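Putative uronate isomerase (Thermotoga maritima, PDB 4NAR) is of unsettled function but may act as an isomerase or racemase of the lactate racemase family. Local coordinates at residues L10-E13 with K14-G18; D43-H46 with L47-N51; M320-W323 with I324-G328; V335-Y338 with L339-P343. One frame throughout, in Å; residues are numbered along the deposited sequence.

Interaction 1: residues L10-E13 with K14-G18; sequences LTEE and KIKEG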
loop_
_atom_site.group_PDB
_atom_site.type_symbol
_atom_site.label_atom_id
_atom_site.label_comp_id
_atom_site.label_asym_id
_atom_site.label_seq_id
_atom_site.Cartn_x
_atom_site.Cartn_y
_atom_site.Cartn_z
ATOM N N LEU A 10 -10.392 -7.210 19.154
ATOM C CA LEU A 10 -11.509 -7.823 18.440
ATOM C C LEU A 10 -11.220 -9.319 18.343
ATOM O O LEU A 10 -10.117 -9.715 17.943
ATOM C CB LEU A 10 -11.648 -7.222 17.045
ATOM C CG LEU A 10 -12.602 -7.939 16.095
ATOM C CD1 LEU A 10 -14.025 -7.814 16.604
ATOM C CD2 LEU A 10 -12.466 -7.381 14.676
ATOM N N THR A 11 -12.184 -10.155 18.730
ATOM C CA THR A 11 -11.913 -11.591 18.853
ATOM C C THR A 11 -12.339 -12.406 17.649
ATOM O O THR A 11 -13.270 -12.024 16.926
ATOM C CB THR A 11 -12.592 -12.217 20.090
ATOM O OG1 THR A 11 -14.021 -12.203 19.921
ATOM C CG2 THR A 11 -12.179 -11.476 21.374
ATOM N N GLU A 12 -11.662 -13.539 17.452
ATOM C CA GLU A 12 -12.066 -14.515 16.442
ATOM C C GLU A 12 -13.544 -14.910 16.618
ATOM O O GLU A 12 -14.273 -15.084 15.634
ATOM C CB GLU A 12 -11.170 -15.759 16.486
ATOM C CG GLU A 12 -11.100 -16.486 15.148
ATOM C CD GLU A 12 -10.338 -17.805 15.200
ATOM O OE1 GLU A 12 -10.764 -18.740 14.484
ATOM O OE2 GLU A 12 -9.313 -17.904 15.926
ATOM N N GLU A 13 -13.988 -15.025 17.868
ATOM C CA GLU A 13 -15.376 -15.392 18.139
ATOM C C GLU A 13 -16.350 -14.363 17.579
ATOM O O GLU A 13 -17.301 -14.734 16.885
ATOM C CB GLU A 13 -15.626 -15.605 19.636
ATOM C CG GLU A 13 -16.559 -16.787 19.913
ATOM C CD GLU A 13 -17.735 -16.438 20.820
ATOM O OE1 GLU A 13 -17.487 -16.001 21.969
ATOM O OE2 GLU A 13 -18.905 -16.609 20.386
ATOM N N LYS A 14 -16.117 -13.086 17.893
ATOM C CA LYS A 14 -16.936 -11.997 17.356
ATOM C C LYS A 14 -16.863 -11.968 15.825
ATOM O O LYS A 14 -17.885 -11.827 15.150
ATOM C CB LYS A 14 -16.496 -10.632 17.909
ATOM C CG LYS A 14 -17.042 -10.244 19.292
ATOM C CD LYS A 14 -16.325 -8.984 19.835
ATOM C CE LYS A 14 -17.243 -7.766 19.857
ATOM N NZ LYS A 14 -18.095 -7.722 18.634
ATOM N N ILE A 15 -15.650 -12.094 15.287
ATOM C CA ILE A 15 -15.447 -12.094 13.838
ATOM C C ILE A 15 -16.290 -13.192 13.189
ATOM O O ILE A 15 -17.061 -12.915 12.258
ATOM C CB ILE A 15 -13.950 -12.247 13.474
ATOM C CG1 ILE A 15 -13.216 -10.923 13.731
ATOM C CG2 ILE A 15 -13.780 -12.713 12.027
ATOM C CD1 ILE A 15 -11.701 -11.052 13.754
ATOM N N LYS A 16 -16.174 -14.412 13.720
ATOM C CA LYS A 16 -16.989 -15.551 13.278
ATOM C C LYS A 16 -18.509 -15.285 13.274
ATOM O O LYS A 16 -19.206 -15.641 12.311
ATOM C CB LYS A 16 -16.653 -16.802 14.101
ATOM C CG LYS A 16 -15.386 -17.506 13.642
ATOM C CD LYS A 16 -14.714 -18.312 14.763
ATOM C CE LYS A 16 -15.323 -19.702 14.935
ATOM N NZ LYS A 16 -14.434 -20.581 15.764
ATOM N N GLU A 17 -19.005 -14.647 14.334
ATOM C CA GLU A 17 -20.421 -14.277 14.420
ATOM C C GLU A 17 -20.805 -13.329 13.283
ATOM O O GLU A 17 -21.862 -13.471 12.673
ATOM C CB GLU A 17 -20.745 -13.650 15.788
ATOM C CG GLU A 17 -22.073 -12.861 15.847
ATOM C CD GLU A 17 -23.336 -13.745 15.848
ATOM O OE1 GLU A 17 -23.800 -14.145 16.950
ATOM O OE2 GLU A 17 -23.881 -14.022 14.749
ATOM N N GLY A 18 -19.931 -12.372 12.996
ATOM C CA GLY A 18 -20.128 -11.459 11.883
ATOM C C GLY A 18 -20.134 -12.181 10.544
ATOM O O GLY A 18 -21.034 -11.978 9.726
#
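Thr11 OG1 receives the backbone N-H of Lys14 in a nearly straight bond (OG1 to N 3.0 Å), the textbook N-cap of helix 12-24. A threonine suits the place because its short hydroxyl, set between its own backbone N and carbonyl carbon (chi1 67°), can reach back to an amide of the first turn, where the regular i to i+4 pattern has not yet begun. That pattern then takes over: Thr11 O accepts from Ile15 N at 2.9 Å, and Glu12 O from Lys16 N at 2.8 Å. Glu13 O serves Glu17 N in the same way. Flanking the cap, Leu10 and Ile15 form a hydrophobic staple, the residue before the N-cap closing on the fourth residue after the cap. Their side chains meet at about a right angle, Leu10 CD2 lying 3.7 Å from Ile15 CG1, while Leu10 also rests on Pro233 and Leu236 of strand 231-240. The carboxylates of Glu12 and Glu13 probably suit the positive end of the helix dipole. Glu12 OE1 stays 4.3 Å from Lys16 NZ, too far for a salt bridge, and is satisfied instead by Asn51 ND2 of helix 45-58.

Interaction 2: residues D43-H46 with L47-N51; sequences DFTH and LVAKN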
loop_
_atom_site.group_PDB
_atom_site.type_symbol
_atom_site.label_atom_id
_atom_site.label_comp_id
_atom_site.label_asym_id
_atom_site.label_seq_id
_atom_site.Cartn_x
_atom_site.Cartn_y
_atom_site.Cartn_z
ATOM N N ASP A 43 -1.465 -8.488 8.881
ATOM C CA ASP A 43 -2.817 -8.201 9.341
ATOM C C ASP A 43 -3.471 -9.490 9.825
ATOM O O ASP A 43 -2.785 -10.508 9.982
ATOM C CB ASP A 43 -3.643 -7.541 8.217
ATOM C CG ASP A 43 -3.693 -8.383 6.916
ATOM O OD1 ASP A 43 -3.816 -9.643 6.960
ATOM O OD2 ASP A 43 -3.632 -7.764 5.822
ATOM N N PHE A 44 -4.789 -9.475 10.031
ATOM C CA PHE A 44 -5.464 -10.690 10.492
ATOM C C PHE A 44 -6.350 -11.379 9.430
ATOM O O PHE A 44 -7.349 -12.053 9.764
ATOM C CB PHE A 44 -6.203 -10.468 11.831
ATOM C CG PHE A 44 -7.241 -9.369 11.796
ATOM C CD1 PHE A 44 -8.593 -9.663 11.639
ATOM C CD2 PHE A 44 -6.870 -8.043 11.932
ATOM C CE1 PHE A 44 -9.547 -8.638 11.619
ATOM C CE2 PHE A 44 -7.815 -7.021 11.910
ATOM C CZ PHE A 44 -9.150 -7.318 11.758
ATOM N N THR A 45 -5.957 -11.232 8.162
ATOM C CA THR A 45 -6.640 -11.907 7.060
ATOM C C THR A 45 -6.947 -13.371 7.370
ATOM O O THR A 45 -8.073 -13.839 7.149
ATOM C CB THR A 45 -5.814 -11.886 5.762
ATOM O OG1 THR A 45 -5.566 -10.529 5.358
ATOM C CG2 THR A 45 -6.546 -12.654 4.665
ATOM N N HIS A 46 -5.946 -14.074 7.893
ATOM C CA HIS A 46 -6.063 -15.504 8.170
ATOM C C HIS A 46 -7.275 -15.861 9.042
ATOM O O HIS A 46 -7.905 -16.896 8.819
ATOM C CB HIS A 46 -4.756 -16.063 8.758
ATOM C CG HIS A 46 -4.422 -15.554 10.134
ATOM N ND1 HIS A 46 -4.402 -16.373 11.239
ATOM C CD2 HIS A 46 -4.066 -14.315 10.563
ATOM C CE1 HIS A 46 -4.057 -15.660 12.306
ATOM N NE2 HIS A 46 -3.850 -14.417 11.923
ATOM N N LEU A 47 -7.613 -14.994 10.003
ATOM C CA LEU A 47 -8.805 -15.184 10.823
ATOM C C LEU A 47 -10.077 -14.960 10.008
ATOM O O LEU A 47 -11.107 -15.581 10.267
ATOM C CB LEU A 47 -8.812 -14.239 12.038
ATOM C CG LEU A 47 -7.782 -14.371 13.176
ATOM C CD1 LEU A 47 -7.980 -13.246 14.200
ATOM C CD2 LEU A 47 -7.848 -15.730 13.869
ATOM N N VAL A 48 -10.017 -14.063 9.032
ATOM C CA VAL A 48 -11.205 -13.753 8.238
ATOM C C VAL A 48 -11.414 -14.789 7.136
ATOM O O VAL A 48 -12.502 -15.381 7.003
ATOM C CB VAL A 48 -11.094 -12.356 7.598
ATOM C CG1 VAL A 48 -12.386 -11.986 6.844
ATOM C CG2 VAL A 48 -10.786 -11.314 8.654
ATOM N N ALA A 49 -10.367 -15.000 6.341
ATOM C CA ALA A 49 -10.429 -15.899 5.194
ATOM C C ALA A 49 -10.793 -17.337 5.582
ATOM O O ALA A 49 -11.711 -17.929 5.012
ATOM C CB ALA A 49 -9.108 -15.883 4.457
ATOM N N LYS A 50 -10.069 -17.899 6.544
ATOM C CA LYS A 50 -10.286 -19.294 6.917
ATOM C C LYS A 50 -11.706 -19.535 7.460
ATOM O O LYS A 50 -12.306 -20.577 7.192
ATOM C CB LYS A 50 -9.203 -19.777 7.898
ATOM C CG LYS A 50 -9.591 -19.749 9.373
ATOM C CD LYS A 50 -8.378 -19.974 10.277
ATOM C CE LYS A 50 -8.804 -20.151 11.737
ATOM N NZ LYS A 50 -7.669 -19.874 12.661
ATOM N N ASN A 51 -12.251 -18.566 8.195
ATOM C CA ASN A 51 -13.592 -18.723 8.753
ATOM C C ASN A 51 -14.658 -18.505 7.699
ATOM O O ASN A 51 -15.646 -19.242 7.659
ATOM C CB ASN A 51 -13.810 -17.827 9.970
ATOM C CG ASN A 51 -13.159 -18.394 11.221
ATOM O OD1 ASN A 51 -13.456 -19.525 11.625
ATOM N ND2 ASN A 51 -12.245 -17.629 11.825
#
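Phe44 and His46 both turn CG into the position between backbone N and carbonyl carbon (chi1 58° and 68°), which sends their rings to different neighbours in the first turn of helix 45-58. The imidazole lies beside Leu47, pointing the same way, with Leu47 CG over its face in a CH-pi contact 4.2 Å from the ring centroid. Phe44 brings CB to 4.1 Å from Leu47 CD1, and its ring meets the CG2 methyl of Val48 obliquely. Thr45 suits its place with both branches. Its CG2, anti to the backbone N, reaches along the helix to Ala49 CB at 4.1 Å, while OG1 donates to Asp43 OD1 at 2.5 Å. The same oxygen takes Thr45 N at 2.9 Å, closing an Asx turn, and both donors approach from one face of the carboxylate. Aspartate suits the turn: its short carboxylate folds back onto that amide. Asp43 OD2 is held in turn by Thr37 OG1. An alanine in place of Thr45 would probably leave Asp43 OD1 without its hydroxyl donor and Ala49 without its methyl neighbour. Further on, Asn51 ND2 donates back to Leu47 O at 2.8 Å, in the carbonyl plane. This is the start of the crossover helix in a beta-alpha-beta unit, strand 31-36, helix 45-58, strand 63-68, with the Asx turn leading the chain into the helix.

Interaction 3: residues M320-W323 with I324-G328; sequences MDKW and IREIG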
loop_
_atom_site.group_PDB
_atom_site.type_symbol
_atom_site.label_atom_id
_atom_site.label_comp_id
_atom_site.label_asym_id
_atom_site.label_seq_id
_atom_site.Cartn_x
_atom_site.Cartn_y
_atom_site.Cartn_z
HETATM N N MSE A 320 11.507 -2.124 -13.492
HETATM C CA MSE A 320 11.315 -1.033 -12.526
HETATM C C MSE A 320 12.539 -0.793 -11.634
HETATM O O MSE A 320 12.877 0.357 -11.331
HETATM C CB MSE A 320 10.035 -1.214 -11.698
HETATM C CG MSE A 320 8.837 -0.470 -12.308
HETATM SE SE MSE A 320 7.096 -1.093 -11.706
HETATM C CE MSE A 320 6.932 0.034 -10.142
ATOM N N ASP A 321 13.202 -1.881 -11.247
ATOM C CA ASP A 321 14.478 -1.832 -10.538
ATOM C C ASP A 321 15.555 -1.063 -11.344
ATOM O O ASP A 321 16.255 -0.192 -10.797
ATOM C CB ASP A 321 14.945 -3.259 -10.215
ATOM C CG ASP A 321 16.199 -3.284 -9.354
ATOM O OD1 ASP A 321 16.067 -3.348 -8.108
ATOM O OD2 ASP A 321 17.316 -3.236 -9.922
ATOM N N LYS A 322 15.664 -1.377 -12.641
ATOM C CA LYS A 322 16.536 -0.641 -13.572
ATOM C C LYS A 322 16.161 0.839 -13.584
ATOM O O LYS A 322 17.021 1.724 -13.530
ATOM C CB LYS A 322 16.391 -1.205 -14.987
ATOM C CG LYS A 322 17.687 -1.386 -15.768
ATOM C CD LYS A 322 17.466 -2.337 -16.959
ATOM C CE LYS A 322 17.057 -3.755 -16.481
ATOM N NZ LYS A 322 16.049 -4.451 -17.375
ATOM N N TRP A 323 14.863 1.102 -13.637
ATOM C CA TRP A 323 14.385 2.474 -13.709
ATOM C C TRP A 323 14.729 3.271 -12.460
ATOM O O TRP A 323 15.201 4.408 -12.561
ATOM C CB TRP A 323 12.887 2.499 -13.973
ATOM C CG TRP A 323 12.560 2.178 -15.393
ATOM C CD1 TRP A 323 13.399 2.278 -16.476
ATOM C CD2 TRP A 323 11.299 1.709 -15.899
ATOM N NE1 TRP A 323 12.734 1.899 -17.624
ATOM C CE2 TRP A 323 11.444 1.548 -17.300
ATOM C CE3 TRP A 323 10.064 1.412 -15.309
ATOM C CZ2 TRP A 323 10.386 1.101 -18.121
ATOM C CZ3 TRP A 323 9.014 0.966 -16.124
ATOM C CH2 TRP A 323 9.186 0.817 -17.517
ATOM N N ILE A 324 14.499 2.674 -11.294
ATOM C CA ILE A 324 14.861 3.311 -10.031
ATOM C C ILE A 324 16.338 3.711 -9.990
ATOM O O ILE A 324 16.666 4.850 -9.627
ATOM C CB ILE A 324 14.540 2.412 -8.823
ATOM C CG1 ILE A 324 13.018 2.286 -8.654
ATOM C CG2 ILE A 324 15.190 2.979 -7.564
ATOM C CD1 ILE A 324 12.585 1.052 -7.905
ATOM N N ARG A 325 17.216 2.780 -10.369
ATOM C CA ARG A 325 18.659 3.025 -10.409
ATOM C C ARG A 325 19.072 4.071 -11.462
ATOM O O ARG A 325 20.037 4.805 -11.253
ATOM C CB ARG A 325 19.426 1.715 -10.632
ATOM C CG ARG A 325 19.482 0.801 -9.408
ATOM C CD ARG A 325 20.277 -0.498 -9.671
ATOM N NE ARG A 325 19.453 -1.544 -10.286
ATOM C CZ ARG A 325 19.586 -1.992 -11.540
ATOM N NH1 ARG A 325 20.524 -1.492 -12.335
ATOM N NH2 ARG A 325 18.780 -2.954 -11.995
ATOM N N GLU A 326 18.354 4.135 -12.585
ATOM C CA GLU A 326 18.614 5.165 -13.597
ATOM C C GLU A 326 18.431 6.580 -13.038
ATOM O O GLU A 326 19.353 7.406 -13.071
ATOM C CB GLU A 326 17.701 4.984 -14.814
ATOM C CG GLU A 326 18.395 4.410 -16.048
ATOM C CD GLU A 326 17.495 3.462 -16.856
ATOM O OE1 GLU A 326 16.290 3.785 -17.046
ATOM O OE2 GLU A 326 17.998 2.393 -17.297
ATOM N N ILE A 327 17.236 6.864 -12.532
ATOM C CA ILE A 327 16.940 8.207 -12.059
ATOM C C ILE A 327 17.537 8.491 -10.663
ATOM O O ILE A 327 17.966 9.613 -10.385
ATOM C CB ILE A 327 15.409 8.499 -12.101
ATOM C CG1 ILE A 327 15.134 10.002 -11.971
ATOM C CG2 ILE A 327 14.628 7.661 -11.055
ATOM C CD1 ILE A 327 13.663 10.321 -11.818
ATOM N N GLY A 328 17.569 7.480 -9.792
ATOM C CA GLY A 328 18.056 7.674 -8.433
ATOM C C GLY A 328 17.118 8.544 -7.597
ATOM O O GLY A 328 16.062 9.018 -8.072
#
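Asp321 and Arg325, one helical turn apart, make the salt bridge of this contact. Arginine approaches side-on, its chain bent at chi3, and both NE (2.7 Å) and NH2 (2.6 Å) bond to the one oxygen Asp321 OD2. That oxygen lies in the guanidinium plane, but the carboxylate itself is turned 47° from it. Asp321 OD1 is engaged as well, by the backbone amides of Phe314 and His315, so the acid is fixed from two directions. The guanidinium also lays one face over Lys322 CA.

Backbone bonds run from Ile324 N to Met320 O (2.8 Å) and from Ile327 N to Trp323 O (3.2 Å), among others, as in any alpha-helix; this one, amphipathic in its side chains, follows strand 302-308 of the five-stranded parallel sheet. Gly328 N closes the last turn on Ile324 O, and its positive phi of 69°, which glycine adopts readily, carries the chain out of the helix.

Of the apolar residues, selenomethionine Met320 and Ile324 pack on Trp283 and Val349, while Ile327 meets Val353. Trp323 presents its edge to an acid: Glu326 OE1 lies 3.3 Å from Trp323 CD1, in the indole plane.

Interaction 4: residues V335-Y338 with L339-P343; sequences VKWY and LKKHP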
loop_
_atom_site.group_PDB
_atom_site.type_symbol
_atom_site.label_atom_id
_atom_site.label_comp_id
_atom_site.label_asym_id
_atom_site.label_seq_id
_atom_site.Cartn_x
_atom_site.Cartn_y
_atom_site.Cartn_z
ATOM N N VAL A 335 13.082 16.015 -10.182
ATOM C CA VAL A 335 12.408 14.947 -10.916
ATOM C C VAL A 335 11.526 15.500 -12.050
ATOM O O VAL A 335 11.519 14.965 -13.167
ATOM C CB VAL A 335 11.632 14.014 -9.950
ATOM C CG1 VAL A 335 10.876 12.918 -10.705
ATOM C CG2 VAL A 335 12.604 13.406 -8.942
ATOM N N LYS A 336 10.810 16.584 -11.765
ATOM C CA LYS A 336 10.038 17.283 -12.792
ATOM C C LYS A 336 10.931 17.702 -13.948
ATOM O O LYS A 336 10.543 17.600 -15.111
ATOM C CB LYS A 336 9.362 18.520 -12.209
ATOM C CG LYS A 336 8.081 18.220 -11.464
ATOM C CD LYS A 336 7.847 19.280 -10.406
ATOM C CE LYS A 336 6.374 19.545 -10.206
ATOM N NZ LYS A 336 6.040 20.947 -10.597
ATOM N N TRP A 337 12.131 18.173 -13.614
ATOM C CA TRP A 337 13.114 18.551 -14.615
ATOM C C TRP A 337 13.565 17.325 -15.415
ATOM O O TRP A 337 13.709 17.373 -16.642
ATOM C CB TRP A 337 14.316 19.211 -13.941
ATOM C CG TRP A 337 15.509 19.333 -14.849
ATOM C CD1 TRP A 337 15.748 20.327 -15.763
ATOM C CD2 TRP A 337 16.627 18.434 -14.932
ATOM N NE1 TRP A 337 16.945 20.096 -16.410
ATOM C CE2 TRP A 337 17.508 18.939 -15.915
ATOM C CE3 TRP A 337 16.977 17.248 -14.267
ATOM C CZ2 TRP A 337 18.709 18.311 -16.251
ATOM C CZ3 TRP A 337 18.167 16.615 -14.607
ATOM C CH2 TRP A 337 19.019 17.148 -15.590
ATOM N N TYR A 338 13.790 16.224 -14.712
ATOM C CA TYR A 338 14.247 14.991 -15.349
ATOM C C TYR A 338 13.179 14.482 -16.334
ATOM O O TYR A 338 13.499 13.881 -17.362
ATOM C CB TYR A 338 14.550 13.945 -14.270
ATOM C CG TYR A 338 15.138 12.653 -14.776
ATOM C CD1 TYR A 338 14.323 11.570 -15.091
ATOM C CD2 TYR A 338 16.511 12.493 -14.906
ATOM C CE1 TYR A 338 14.859 10.363 -15.538
ATOM C CE2 TYR A 338 17.057 11.290 -15.357
ATOM C CZ TYR A 338 16.218 10.231 -15.668
ATOM O OH TYR A 338 16.733 9.046 -16.123
ATOM N N LEU A 339 11.910 14.729 -16.012
ATOM C CA LEU A 339 10.808 14.315 -16.877
ATOM C C LEU A 339 10.606 15.235 -18.090
ATOM O O LEU A 339 10.039 14.820 -19.109
ATOM C CB LEU A 339 9.517 14.145 -16.070
ATOM C CG LEU A 339 9.650 12.932 -15.144
ATOM C CD1 LEU A 339 8.679 13.038 -13.980
ATOM C CD2 LEU A 339 9.404 11.656 -15.913
ATOM N N LYS A 340 11.065 16.478 -17.984
ATOM C CA LYS A 340 11.135 17.311 -19.173
ATOM C C LYS A 340 12.133 16.679 -20.128
ATOM O O LYS A 340 11.862 16.573 -21.321
ATOM C CB LYS A 340 11.522 18.751 -18.833
ATOM C CG LYS A 340 10.403 19.519 -18.156
ATOM C CD LYS A 340 9.070 19.283 -18.866
ATOM C CE LYS A 340 7.878 19.699 -17.996
ATOM N NZ LYS A 340 6.615 19.823 -18.790
ATOM N N LYS A 341 13.263 16.220 -19.590
ATOM C CA LYS A 341 14.295 15.550 -20.387
ATOM C C LYS A 341 13.897 14.147 -20.855
ATOM O O LYS A 341 14.250 13.729 -21.961
ATOM C CB LYS A 341 15.604 15.458 -19.598
ATOM C CG LYS A 341 16.477 16.692 -19.669
ATOM C CD LYS A 341 17.817 16.414 -18.982
ATOM C CE LYS A 341 18.381 15.042 -19.408
ATOM N NZ LYS A 341 19.078 14.336 -18.279
ATOM N N HIS A 342 13.179 13.417 -20.003
ATOM C CA HIS A 342 12.805 12.029 -20.288
ATOM C C HIS A 342 11.294 11.831 -20.135
ATOM O O HIS A 342 10.835 11.176 -19.196
ATOM C CB HIS A 342 13.553 11.072 -19.353
ATOM C CG HIS A 342 15.049 11.155 -19.464
ATOM N ND1 HIS A 342 15.784 10.296 -20.258
ATOM C CD2 HIS A 342 15.945 11.979 -18.868
ATOM C CE1 HIS A 342 17.068 10.595 -20.156
ATOM N NE2 HIS A 342 17.195 11.611 -19.320
ATOM N N PRO A 343 10.517 12.383 -21.079
ATOM C CA PRO A 343 9.056 12.459 -20.910
ATOM C C PRO A 343 8.376 11.087 -20.888
ATOM O O PRO A 343 7.237 10.976 -20.416
ATOM C CB PRO A 343 8.596 13.286 -22.125
ATOM C CG PRO A 343 9.884 13.941 -22.688
ATOM C CD PRO A 343 10.964 12.938 -22.374
#
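Val335 and Leu339 lie side by side and point the same way, Val335 CG1 touching Leu339 CD1 at 3.9 Å; branched aliphatic residues suit this buried stripe of helix 332-341. Beneath them Leu339 N donates to Val335 O at 2.9 Å. Lys336 adds its carbonyl, which receives Lys340 N, while its long chain rests on Leu185 of helix 173-186. Trp337 swings its indole forward along the helix, CG anti to the backbone N (chi1 166°), until CZ2 stands 3.4 Å from Lys341 CD: the aliphatic part of the lysine pads the ring. The lysine side chain also lies close to a bound sulfate, probably from the crystallisation liquor, whose charge would complement its own. Tyr338 contributes an aromatic pair. Its ring and that of His342 form an offset stack, centroids 4.4 Å apart and planes 21° apart, with His342 CD2 over the centre of the phenol. The chain is leaving the helix at His342, yet its amide still donates to Tyr338 O at 2.7 Å. With an alanine in place of Tyr338, the imidazole would probably lose its stacking partner and be freer to turn. Around this turn, Val335 and Leu339 pack on Ala350 of helix 347-357, Leu339 also meets Trp181 of helix 173-186, and Val335 and Tyr338 both touch Ile327 of helix 318-327.

How the interactions relate
The four contacts form two pairs on opposite sides of the chain's centre. Interactions 1 and 2 are both helix starts, on helices 12-24 and 45-58, which also meet where Lys16 packs on Asn51; a threonine hydroxyl and an Asx turn solve the same problem of leading a chain into a helix. Interactions 3 and 4 are helix ends, on consecutive helices whose apolar sides pack directly together. One ends at a glycine, the other at a stacked histidine. Interaction 2 is the more buried, while interactions 1 and 4 lie nearer the surface: aliphatic residues face inward, whereas ion pairing in interaction 3 and the indole-lysine contact in interaction 4 occupy exposed flanks.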